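Local coordinates for protein monosaccharide-transporting ATPase (Actinobacillus succinogenes, PDB 5DTE) that binds D-allose and probably serves as the periplasmic sugar-binding component of an ABC transporter, at residues P27-L32 with I57-Q62; L149-G154 with A183-I188. One frame throughout, in Å; residues are numbered along the deposited sequence.

Contact 1: residues P27-L32 with I57-Q62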
loop_
_atom_site.group_PDB
_atom_site.type_symbol
_atom_site.label_atom_id
_atom_site.label_comp_id
_atom_site.label_asym_id
_atom_site.label_seq_id
_atom_site.Cartn_x
_atom_site.Cartn_y
_atom_site.Cartn_z
ATOM N N PRO A 27 17.217 21.303 -8.951
ATOM C CA PRO A 27 16.570 21.111 -7.648
ATOM C C PRO A 27 16.833 19.732 -7.073
ATOM O O PRO A 27 16.799 18.754 -7.817
ATOM C CB PRO A 27 15.080 21.290 -7.959
ATOM C CG PRO A 27 15.020 21.954 -9.278
ATOM C CD PRO A 27 16.225 21.482 -10.022
ATOM N N GLN A 28 17.075 19.669 -5.767
ATOM C CA GLN A 28 17.499 18.444 -5.082
ATOM C C GLN A 28 16.413 17.937 -4.128
ATOM O O GLN A 28 16.140 18.574 -3.109
ATOM C CB GLN A 28 18.809 18.707 -4.329
ATOM C CG GLN A 28 19.213 17.629 -3.352
ATOM C CD GLN A 28 20.565 17.895 -2.713
ATOM O OE1 GLN A 28 20.668 18.172 -1.517
ATOM N NE2 GLN A 28 21.610 17.812 -3.516
ATOM N N ILE A 29 15.786 16.807 -4.474
ATOM C CA ILE A 29 14.599 16.306 -3.762
ATOM C C ILE A 29 14.869 14.986 -3.052
ATOM O O ILE A 29 15.493 14.108 -3.620
ATOM C CB ILE A 29 13.401 16.107 -4.719
ATOM C CG1 ILE A 29 12.887 17.468 -5.205
ATOM C CG2 ILE A 29 12.284 15.330 -4.026
ATOM C CD1 ILE A 29 11.474 17.459 -5.730
ATOM N N ALA A 30 14.415 14.844 -1.808
ATOM C CA ALA A 30 14.659 13.608 -1.083
ATOM C C ALA A 30 13.420 12.720 -1.121
ATOM O O ALA A 30 12.289 13.196 -1.003
ATOM C CB ALA A 30 15.086 13.891 0.359
ATOM N N LEU A 31 13.654 11.425 -1.317
ATOM C CA LEU A 31 12.622 10.412 -1.219
ATOM C C LEU A 31 12.973 9.499 -0.048
ATOM O O LEU A 31 14.003 8.836 -0.059
ATOM C CB LEU A 31 12.515 9.620 -2.516
ATOM C CG LEU A 31 11.494 8.490 -2.483
ATOM C CD1 LEU A 31 10.118 9.070 -2.197
ATOM C CD2 LEU A 31 11.489 7.695 -3.792
ATOM N N LEU A 32 12.131 9.478 0.974
ATOM C CA LEU A 32 12.467 8.758 2.194
ATOM C C LEU A 32 11.475 7.647 2.456
ATOM O O LEU A 32 10.305 7.894 2.741
ATOM C CB LEU A 32 12.524 9.719 3.378
ATOM C CG LEU A 32 13.612 10.775 3.176
ATOM C CD1 LEU A 32 13.620 11.767 4.313
ATOM C CD2 LEU A 32 14.965 10.108 3.035
ATOM N N ILE A 57 15.706 16.353 -12.137
ATOM C CA ILE A 57 15.768 16.454 -10.677
ATOM C C ILE A 57 16.906 15.593 -10.115
ATOM O O ILE A 57 17.087 14.451 -10.543
ATOM C CB ILE A 57 14.406 16.019 -10.031
ATOM C CG1 ILE A 57 13.367 17.116 -10.196
ATOM C CG2 ILE A 57 14.548 15.710 -8.552
ATOM C CD1 ILE A 57 13.808 18.403 -9.589
ATOM N N ASP A 58 17.673 16.139 -9.171
ATOM C CA ASP A 58 18.645 15.338 -8.422
ATOM C C ASP A 58 17.917 14.631 -7.285
ATOM O O ASP A 58 17.432 15.284 -6.369
ATOM C CB ASP A 58 19.799 16.200 -7.879
ATOM C CG ASP A 58 20.961 16.354 -8.883
ATOM O OD1 ASP A 58 21.010 15.609 -9.896
ATOM O OD2 ASP A 58 21.836 17.223 -8.653
ATOM N N LEU A 59 17.837 13.299 -7.348
ATOM C CA LEU A 59 16.989 12.519 -6.427
ATOM C C LEU A 59 17.744 11.694 -5.365
ATOM O O LEU A 59 18.601 10.868 -5.689
ATOM C CB LEU A 59 16.088 11.580 -7.225
ATOM C CG LEU A 59 15.145 10.807 -6.320
ATOM C CD1 LEU A 59 14.015 11.729 -5.889
ATOM C CD2 LEU A 59 14.629 9.568 -7.023
ATOM N N ILE A 60 17.389 11.906 -4.100
ATOM C CA ILE A 60 18.116 11.311 -2.980
ATOM C C ILE A 60 17.295 10.295 -2.210
ATOM O O ILE A 60 16.481 10.669 -1.368
ATOM C CB ILE A 60 18.582 12.383 -1.981
ATOM C CG1 ILE A 60 19.054 13.640 -2.714
ATOM C CG2 ILE A 60 19.659 11.832 -1.081
ATOM C CD1 ILE A 60 19.818 14.587 -1.824
ATOM N N VAL A 61 17.532 9.012 -2.470
ATOM C CA VAL A 61 16.788 7.938 -1.806
ATOM C C VAL A 61 17.473 7.427 -0.538
ATOM O O VAL A 61 18.640 7.038 -0.560
ATOM C CB VAL A 61 16.563 6.743 -2.751
ATOM C CG1 VAL A 61 15.900 5.617 -2.000
ATOM C CG2 VAL A 61 15.731 7.171 -3.953
ATOM N N GLN A 62 16.739 7.445 0.568
ATOM C CA GLN A 62 17.212 6.859 1.817
ATOM C C GLN A 62 16.114 5.988 2.366
ATOM O O GLN A 62 14.959 6.387 2.415
ATOM C CB GLN A 62 17.603 7.919 2.848
ATOM C CG GLN A 62 18.526 9.003 2.325
ATOM C CD GLN A 62 19.470 9.508 3.397
ATOM O OE1 GLN A 62 19.540 8.940 4.490
ATOM N NE2 GLN A 62 20.210 10.568 3.090
#
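Ile29 and Ile60 lie at the middle of a parallel strand pair, 28-32 beside 58-62, whose axes approach to 4.6 Å with 23° between their directions. Five backbone hydrogen bonds fix the register: the amides of Ile29 and Leu31 reach across to the carbonyls of Asp58 and Ile60, while Asp58, Ile60 and Gln62 donate back to Pro27, Ile29 and Leu31. The central Ile60 N to Ile29 O bond measures 2.9 Å and runs nearly along the C=O axis; by contrast, Leu31 N lies 43° out of the carbonyl plane of Ile60. Most of the same carbonyls also receive weaker CA-H...O contacts, as Leu31 O does from Val61 CA (3.4 Å).

Apolar contacts line both faces. On the face of Gln28 and Ile60, the glutamine runs extended, with CG anti to its backbone N (chi1 168°), and its CG comes 3.5 Å from Ile60 CD1, with the amide lying over the same methyl. Leu32 CD2 rests alongside Gln62 CB. On the face of Ile29 and Leu31, Ile29 CB meets CG2 of Ile57, which precedes the second strand, at 4.0 Å, and Leu31 CD2 faces Val61 CG2 at 4.3 Å. Ile57 CD1 meets Pro27 CB (3.6 Å) at about a right angle.

Charge enters at Asp58, whose OD1 forms a salt bridge with Lys26. Helix 39-54 packs on Leu31, Leu59 and Val61, and helix 70-82 on Ala30, Leu32 and Gln62. The chemistry thus implies a backbone-set register inside a beta-alpha-beta unit, with mainly apolar side chains joining the sheet to a helix on each face.

Contact 2: residues L149-G154 with A183-I188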
loop_
_atom_site.group_PDB
_atom_site.type_symbol
_atom_site.label_atom_id
_atom_site.label_comp_id
_atom_site.label_asym_id
_atom_site.label_seq_id
_atom_site.Cartn_x
_atom_site.Cartn_y
_atom_site.Cartn_z
ATOM N N LEU A 149 -13.801 -10.877 -5.441
ATOM C CA LEU A 149 -13.607 -12.243 -4.966
ATOM C C LEU A 149 -14.911 -12.856 -4.450
ATOM O O LEU A 149 -15.144 -14.058 -4.612
ATOM C CB LEU A 149 -12.548 -12.261 -3.861
ATOM C CG LEU A 149 -12.283 -13.546 -3.067
ATOM C CD1 LEU A 149 -11.413 -14.510 -3.872
ATOM C CD2 LEU A 149 -11.670 -13.232 -1.692
ATOM N N ALA A 150 -15.745 -12.033 -3.812
ATOM C CA ALA A 150 -17.058 -12.480 -3.338
ATOM C C ALA A 150 -17.857 -13.027 -4.493
ATOM O O ALA A 150 -18.364 -14.142 -4.431
ATOM C CB ALA A 150 -17.810 -11.353 -2.669
ATOM N N GLU A 151 -17.941 -12.231 -5.554
ATOM C CA GLU A 151 -18.538 -12.652 -6.817
ATOM C C GLU A 151 -17.860 -13.887 -7.418
ATOM O O GLU A 151 -18.538 -14.804 -7.879
ATOM C CB GLU A 151 -18.501 -11.494 -7.809
ATOM C CG GLU A 151 -19.335 -10.308 -7.353
ATOM C CD GLU A 151 -20.812 -10.466 -7.675
ATOM O OE1 GLU A 151 -21.653 -10.246 -6.769
ATOM O OE2 GLU A 151 -21.127 -10.796 -8.843
ATOM N N ALA A 152 -16.529 -13.913 -7.388
ATOM C CA ALA A 152 -15.743 -15.024 -7.947
ATOM C C ALA A 152 -15.986 -16.383 -7.278
ATOM O O ALA A 152 -15.989 -17.411 -7.959
ATOM C CB ALA A 152 -14.264 -14.687 -7.883
ATOM N N ILE A 153 -16.178 -16.406 -5.957
ATOM C CA ILE A 153 -16.410 -17.681 -5.282
ATOM C C ILE A 153 -17.892 -17.984 -5.167
ATOM O O ILE A 153 -18.303 -18.881 -4.433
ATOM C CB ILE A 153 -15.771 -17.731 -3.888
ATOM C CG1 ILE A 153 -16.401 -16.706 -2.946
ATOM C CG2 ILE A 153 -14.291 -17.528 -4.004
ATOM C CD1 ILE A 153 -16.345 -17.123 -1.463
ATOM N N GLY A 154 -18.693 -17.234 -5.907
ATOM C CA GLY A 154 -20.079 -17.598 -6.121
ATOM C C GLY A 154 -21.069 -16.951 -5.185
ATOM O O GLY A 154 -22.091 -17.561 -4.872
ATOM N N ALA A 183 -20.175 -8.172 3.897
ATOM C CA ALA A 183 -21.390 -7.863 4.640
ATOM C C ALA A 183 -22.581 -7.768 3.687
ATOM O O ALA A 183 -23.721 -7.858 4.119
ATOM C CB ALA A 183 -21.224 -6.567 5.431
ATOM N N GLU A 184 -22.303 -7.606 2.393
ATOM C CA GLU A 184 -23.337 -7.540 1.362
ATOM C C GLU A 184 -23.717 -8.930 0.854
ATOM O O GLU A 184 -24.735 -9.102 0.161
ATOM C CB GLU A 184 -22.880 -6.660 0.189
ATOM C CG GLU A 184 -22.679 -5.201 0.565
ATOM C CD GLU A 184 -22.312 -4.328 -0.621
ATOM O OE1 GLU A 184 -22.338 -4.843 -1.764
ATOM O OE2 GLU A 184 -21.999 -3.127 -0.399
ATOM N N TYR A 185 -22.902 -9.918 1.211
ATOM C CA TYR A 185 -23.155 -11.298 0.813
ATOM C C TYR A 185 -23.416 -12.166 2.034
ATOM O O TYR A 185 -22.477 -12.763 2.576
ATOM C CB TYR A 185 -21.973 -11.840 0.005
ATOM C CG TYR A 185 -21.719 -11.055 -1.262
ATOM C CD1 TYR A 185 -22.237 -11.486 -2.480
ATOM C CD2 TYR A 185 -20.986 -9.869 -1.236
ATOM C CE1 TYR A 185 -22.021 -10.771 -3.643
ATOM C CE2 TYR A 185 -20.768 -9.143 -2.396
ATOM C CZ TYR A 185 -21.293 -9.602 -3.596
ATOM O OH TYR A 185 -21.084 -8.897 -4.754
ATOM N N PRO A 186 -24.693 -12.229 2.481
ATOM C CA PRO A 186 -25.111 -12.981 3.672
ATOM C C PRO A 186 -24.711 -14.452 3.627
ATOM O O PRO A 186 -24.731 -15.107 4.666
ATOM C CB PRO A 186 -26.635 -12.832 3.664
ATOM C CG PRO A 186 -26.868 -11.533 3.013
ATOM C CD PRO A 186 -25.820 -11.462 1.920
ATOM N N ASP A 187 -24.354 -14.955 2.449
ATOM C CA ASP A 187 -23.902 -16.334 2.311
ATOM C C ASP A 187 -22.385 -16.419 2.309
ATOM O O ASP A 187 -21.816 -17.496 2.095
ATOM C CB ASP A 187 -24.454 -16.968 1.036
ATOM C CG ASP A 187 -25.776 -17.662 1.259
ATOM O OD1 ASP A 187 -26.184 -17.798 2.429
ATOM O OD2 ASP A 187 -26.396 -18.093 0.263
ATOM N N ILE A 188 -21.733 -15.277 2.520
ATOM C CA ILE A 188 -20.304 -15.282 2.806
ATOM C C ILE A 188 -20.056 -14.827 4.232
ATOM O O ILE A 188 -20.559 -13.778 4.670
ATOM C CB ILE A 188 -19.486 -14.398 1.857
ATOM C CG1 ILE A 188 -19.620 -14.887 0.403
ATOM C CG2 ILE A 188 -18.037 -14.416 2.303
ATOM C CD1 ILE A 188 -18.700 -14.193 -0.624
#
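Ala150 and Tyr185 have the closest CA pair, 7.5 Å apart, where the last turn of helix 138-152 faces a type I beta turn from Tyr185 to Ile188. No backbone hydrogen bond joins them, so side chains carry the contact. Ala150 CB sits over one face of the Tyr185 ring in a CH-pi contact, 3.8 Å from the centroid and 17° off the ring normal. Glu151 OE1 lies at the ring edge, in its plane, and accepts a bond from Tyr185 OH; the modelled 2.5 Å is very short and doubtful at this resolution. The bend of the glutamate chain at chi2 (-82°) brings the carboxylate to the hydroxyl, its plane turned 61° from the ring. Lys147 bonds weakly to the same hydroxyl.

Ile188 CD1 lies 3.6 Å from Ala150 CB and 3.9 Å from Ile153 CD1. Ile153, just past the helix, also touches Leu245, in the other outermost strand of the four-stranded sheet. Gly154, at positive phi, is the Schellman C-prime residue: its N bonds to Glu151 O, and Lys155 N to Ala150 O. A Schellman-capped helix C-terminus thus packs on the turn into an edge strand, in an alpha/beta lobe of the periplasmic binding protein fold.

In the fold
Contact 1 comes first along the chain and closes before contact 2 opens. Their centres are 45 Å apart, on opposite sides of the chain's centre, and their nearest atoms stay about 31 Å apart. They share no sheet: 27-32 and 57-62 belong to the six-stranded parallel sheet, whereas helix 138-152 and the turn into strand 188-195 belong with the four-stranded one. Each involves an outermost strand of its sheet, 58-63 and 188-195 respectively. This fits the two-lobed periplasmic binding protein fold, which holds sugar between its lobes; the side chain of Leu31 is about 13 Å from the bound beta-D-allopyranose. Contact 1 is thus strand pairing in one lobe and contact 2 side-chain packing in what is probably the other.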